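Local coordinates for exopolyphosphatase-related protein (Archaeoglobus fulgidus, PDB 3LLV) that probably binds NAD(P) through this Rossmann-type TrkA-N domain, the first part of a longer protein that may also bind nucleic acid, at residues Y7-I12 with V71-I76; K86-L91 with A115-V120. All coordinates share one frame; numbering follows the deposited sequence. Where two conformers were deposited one is given.

Contact 1. Residues Y7-I12 with V71-I76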
# COMPACT_ATOMS: atom_id res chain seq x y z
N TYR A 7 -6.07 -5.71 12.04
CA TYR A 7 -5.15 -4.66 11.65
C TYR A 7 -5.91 -3.38 11.30
O TYR A 7 -7.06 -3.42 10.84
CB TYR A 7 -4.28 -5.15 10.50
CG TYR A 7 -3.40 -6.33 10.87
CD1 TYR A 7 -2.20 -6.14 11.57
CD2 TYR A 7 -3.76 -7.64 10.55
CE1 TYR A 7 -1.38 -7.21 11.92
CE2 TYR A 7 -2.95 -8.73 10.91
CZ TYR A 7 -1.77 -8.50 11.59
OH TYR A 7 -0.96 -9.56 11.95
N GLU A 8 -5.27 -2.23 11.54
CA GLU A 8 -5.82 -0.94 11.18
C GLU A 8 -5.38 -0.55 9.77
O GLU A 8 -6.14 0.05 9.01
CB GLU A 8 -5.37 0.12 12.19
CG GLU A 8 -6.06 0.01 13.56
CD GLU A 8 -5.28 0.68 14.68
OE1 GLU A 8 -4.24 0.14 15.10
OE2 GLU A 8 -5.74 1.73 15.17
N TYR A 9 -4.13 -0.90 9.45
CA TYR A 9 -3.57 -0.60 8.12
C TYR A 9 -2.91 -1.84 7.53
O TYR A 9 -2.27 -2.63 8.25
CB TYR A 9 -2.58 0.57 8.16
CG TYR A 9 -3.21 1.87 8.60
CD1 TYR A 9 -3.90 2.69 7.70
CD2 TYR A 9 -3.15 2.26 9.94
CE1 TYR A 9 -4.51 3.88 8.13
CE2 TYR A 9 -3.75 3.44 10.38
CZ TYR A 9 -4.43 4.24 9.46
OH TYR A 9 -5.03 5.40 9.90
N ILE A 10 -3.12 -2.04 6.24
CA ILE A 10 -2.44 -3.08 5.50
C ILE A 10 -1.58 -2.45 4.43
O ILE A 10 -2.07 -1.69 3.59
CB ILE A 10 -3.43 -4.09 4.88
CG1 ILE A 10 -4.16 -4.82 6.01
CG2 ILE A 10 -2.69 -5.09 3.97
CD1 ILE A 10 -5.24 -5.71 5.50
N VAL A 11 -0.29 -2.75 4.48
CA VAL A 11 0.67 -2.16 3.54
C VAL A 11 1.15 -3.21 2.57
O VAL A 11 1.89 -4.13 2.93
CB VAL A 11 1.86 -1.50 4.26
CG1 VAL A 11 2.89 -0.92 3.25
CG2 VAL A 11 1.38 -0.42 5.19
N ILE A 12 0.76 -3.04 1.30
CA ILE A 12 1.12 -3.96 0.25
C ILE A 12 2.29 -3.35 -0.47
O ILE A 12 2.25 -2.18 -0.89
CB ILE A 12 -0.07 -4.21 -0.70
CG1 ILE A 12 -1.23 -4.88 0.08
CG2 ILE A 12 0.37 -5.02 -1.92
CD1 ILE A 12 -2.53 -4.91 -0.71
N VAL A 71 -10.47 -2.60 9.12
CA VAL A 71 -9.33 -1.89 8.54
C VAL A 71 -9.65 -0.45 8.13
O VAL A 71 -10.65 -0.20 7.58
CB VAL A 71 -8.81 -2.66 7.33
CG1 VAL A 71 -7.78 -1.88 6.59
CG2 VAL A 71 -8.23 -3.93 7.73
N SER A 72 -8.75 0.48 8.40
CA SER A 72 -8.92 1.89 8.01
C SER A 72 -8.54 2.13 6.56
O SER A 72 -9.28 2.81 5.82
CB SER A 72 -8.13 2.83 8.92
OG SER A 72 -8.55 2.67 10.26
N ALA A 73 -7.40 1.58 6.15
CA ALA A 73 -6.99 1.67 4.77
C ALA A 73 -6.03 0.57 4.38
O ALA A 73 -5.23 0.08 5.21
CB ALA A 73 -6.39 3.07 4.44
N VAL A 74 -6.12 0.17 3.11
CA VAL A 74 -5.14 -0.68 2.48
C VAL A 74 -4.27 0.25 1.63
O VAL A 74 -4.80 1.02 0.83
CB VAL A 74 -5.82 -1.74 1.60
CG1 VAL A 74 -4.78 -2.52 0.76
CG2 VAL A 74 -6.66 -2.69 2.47
N LEU A 75 -2.96 0.15 1.81
CA LEU A 75 -2.02 1.04 1.12
C LEU A 75 -1.27 0.21 0.08
O LEU A 75 -0.56 -0.73 0.40
CB LEU A 75 -1.06 1.70 2.12
CG LEU A 75 -1.68 2.34 3.35
CD1 LEU A 75 -0.57 3.03 4.12
CD2 LEU A 75 -2.79 3.33 3.00
N ILE A 76 -1.48 0.54 -1.20
CA ILE A 76 -0.85 -0.21 -2.28
C ILE A 76 0.33 0.65 -2.70
O ILE A 76 0.15 1.70 -3.36
CB ILE A 76 -1.85 -0.48 -3.43
CG1 ILE A 76 -3.02 -1.36 -2.93
CG2 ILE A 76 -1.13 -1.18 -4.62
CD1 ILE A 76 -4.20 -1.45 -3.89
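Ile10 turns both its N and its O toward strand 73-76, to bond the residues before and after Val74: its N gives a hydrogen bond to Ala73 O, and its O receives Leu75 N at 2.7 Å with an almost straight N-H (176°). Leu75 O then takes Ile12 N at 2.8 Å. Where the strands begin, Glu8 O accepts Ser72 N at 2.7 Å and, weakly, Ala73 N. Strands 9-12 and 73-76 run in the same direction, their axes 14° apart, and the backbone supplies the polar bonds between them.

Aliphatic packing covers the face of Ile10, Ile12, Val74 and Ile76. Ile12 CG1 stands beside its own backbone N (chi1 -63°), and the extended chain carries CD1 across to Val74 CG1 at 3.6 Å. Ile10 CD1 meets Val71 CG2, the two side chains crossing at about a right angle. Branched residues suit this buried face: helix 81-94 covers Ile12, Val74 and Ile76, while Ile10 packs against Leu66 and Leu68.

On the other face, Val11 CG2 touches Leu75 CD1 at 4.1 Å, beneath helix 16-27. The Tyr9 ring leans obliquely over the neighbouring strand, its CE1 3.9 Å from Ser72 CB and its CD1 4.1 Å from Ala73 CB; the small Ala73 leaves room for it. With an alanine here in place of Tyr9, Ser72 CB and Ala73 CB would probably lose the ring that covers them, and Leu25 of helix 16-27 its aromatic neighbour.

Strand 32-36 flanks 9-12 and strand 99-103 flanks 73-76, which puts this pair in the middle of a parallel sheet of order 3-2-1-4-5-6, the Rossmann fold order.

Contact 2. Residues K86-L91 with A115-V120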
# COMPACT_ATOMS: atom_id res chain seq x y z
N LYS A 86 -3.61 -4.70 -10.90
CA LYS A 86 -4.03 -6.08 -10.66
C LYS A 86 -4.34 -6.30 -9.19
O LYS A 86 -5.34 -6.98 -8.85
CB LYS A 86 -2.96 -7.04 -11.14
CG LYS A 86 -2.95 -7.23 -12.64
CD LYS A 86 -1.80 -8.15 -13.03
CE LYS A 86 -2.03 -8.80 -14.39
NZ LYS A 86 -2.22 -7.79 -15.47
N ILE A 87 -3.53 -5.71 -8.31
CA ILE A 87 -3.74 -5.84 -6.87
C ILE A 87 -5.06 -5.18 -6.48
O ILE A 87 -5.89 -5.77 -5.77
CB ILE A 87 -2.59 -5.19 -6.08
CG1 ILE A 87 -1.29 -6.00 -6.26
CG2 ILE A 87 -2.99 -5.00 -4.63
CD1 ILE A 87 -0.07 -5.25 -5.80
N LEU A 88 -5.27 -3.98 -7.00
CA LEU A 88 -6.47 -3.21 -6.67
C LEU A 88 -7.73 -3.96 -7.15
O LEU A 88 -8.73 -4.00 -6.45
CB LEU A 88 -6.40 -1.83 -7.34
CG LEU A 88 -7.66 -0.94 -7.28
CD1 LEU A 88 -8.05 -0.66 -5.82
CD2 LEU A 88 -7.43 0.38 -8.05
N LYS A 89 -7.66 -4.55 -8.35
CA LYS A 89 -8.82 -5.28 -8.88
C LYS A 89 -9.12 -6.54 -8.06
O LYS A 89 -10.29 -6.85 -7.83
CB LYS A 89 -8.58 -5.63 -10.34
CG LYS A 89 -8.75 -4.38 -11.25
CD LYS A 89 -8.43 -4.68 -12.72
CE LYS A 89 -8.54 -3.41 -13.54
NZ LYS A 89 -8.12 -3.59 -14.96
N ALA A 90 -8.06 -7.26 -7.64
CA ALA A 90 -8.21 -8.44 -6.76
C ALA A 90 -8.87 -8.04 -5.44
O ALA A 90 -9.85 -8.67 -4.98
CB ALA A 90 -6.83 -9.12 -6.49
N LEU A 91 -8.34 -6.98 -4.84
CA LEU A 91 -8.88 -6.44 -3.61
C LEU A 91 -10.35 -6.10 -3.78
O LEU A 91 -11.18 -6.55 -2.98
CB LEU A 91 -8.09 -5.19 -3.16
CG LEU A 91 -8.59 -4.56 -1.86
CD1 LEU A 91 -8.49 -5.53 -0.66
CD2 LEU A 91 -7.84 -3.24 -1.57
N ALA A 115 -11.14 1.67 -11.37
CA ALA A 115 -10.99 0.34 -10.75
C ALA A 115 -11.20 0.33 -9.23
O ALA A 115 -11.08 -0.73 -8.60
CB ALA A 115 -9.64 -0.27 -11.13
N GLY A 116 -11.52 1.48 -8.66
CA GLY A 116 -11.94 1.56 -7.26
C GLY A 116 -10.94 2.11 -6.25
O GLY A 116 -11.14 1.96 -5.04
N ALA A 117 -9.86 2.74 -6.71
CA ALA A 117 -8.95 3.44 -5.77
C ALA A 117 -9.70 4.62 -5.18
O ALA A 117 -10.19 5.48 -5.95
CB ALA A 117 -7.68 3.92 -6.48
N ASN A 118 -9.79 4.69 -3.84
CA ASN A 118 -10.37 5.87 -3.18
C ASN A 118 -9.51 7.10 -3.38
O ASN A 118 -10.02 8.21 -3.62
CB ASN A 118 -10.60 5.65 -1.70
CG ASN A 118 -11.59 4.52 -1.42
OD1 ASN A 118 -12.77 4.74 -1.05
ND2 ASN A 118 -11.12 3.32 -1.59
N LEU A 119 -8.20 6.91 -3.26
CA LEU A 119 -7.24 7.98 -3.50
C LEU A 119 -6.07 7.40 -4.29
O LEU A 119 -5.68 6.25 -4.07
CB LEU A 119 -6.70 8.57 -2.21
CG LEU A 119 -7.69 9.37 -1.37
CD1 LEU A 119 -7.03 9.82 -0.05
CD2 LEU A 119 -8.25 10.59 -2.14
N VAL A 120 -5.56 8.21 -5.21
CA VAL A 120 -4.35 7.92 -5.94
C VAL A 120 -3.21 8.83 -5.47
O VAL A 120 -3.39 10.06 -5.40
CB VAL A 120 -4.60 8.03 -7.45
CG1 VAL A 120 -3.26 8.09 -8.23
CG2 VAL A 120 -5.46 6.86 -7.90
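Leu88 of helix 81-94 makes the close part of this contact, reaching over the turn at Ala115-Ala117. A chi1 of 171° swings Leu88 CG away from its own N and aims the forked end at the turn. CD2 lies 3.8 Å from Ala115 CB and 3.9 Å from Ala117 CB, and it also meets the backbone at Ala117 N, 3.6 Å away. The other methyl, CD1, rests 4.0 Å from Gly116 C. Leucine's two methyls can cover both the alanine side chains and the backbone between them, while the two small alanines let the chain come near the helix.

Gly116 takes a positive phi of 105° in a Schellman motif that ends helix 109-114. At these backbone angles a CB would press against the carbonyl O of Ala115, which accounts for glycine here.

Toward solvent the contact thins out. Exposed Lys89 runs extended past the edge of the turn and lends its aliphatic part, CE standing 4.1 Å from Ala115 CB. Farther along, Gly116 O is hydrogen-bonded by Arg92 NE of the same helix.

Phe112 packs on Leu88 from helix 109-114. The arrangement is that of a helix-to-strand turn in the Rossmann fold, leading from a Schellman-capped helix into edge strand 119-122.

How the contacts relate
Helix 81-94 joins the two contacts: it follows strand 73-76 in the chain, covers one face of the sheet at contact 1 and meets the turn at 115-117 in contact 2. The centres of the contacts are about 12 Å apart, yet their residues touch. Ile76 CD1 lies 3.8 Å from Ile87 CG2, Ile12 CG2 3.9 Å from Ile87 CD1, and Val74 CG1 3.9 Å from Leu91 CD2. Ile87 and Leu91 thus pack on the central strands, whereas Leu88 turns to the outer part of the fold. Contact 1 pairs the middle strands and contact 2 leads to the edge strand, within one TrkA-N domain that probably binds NAD(P).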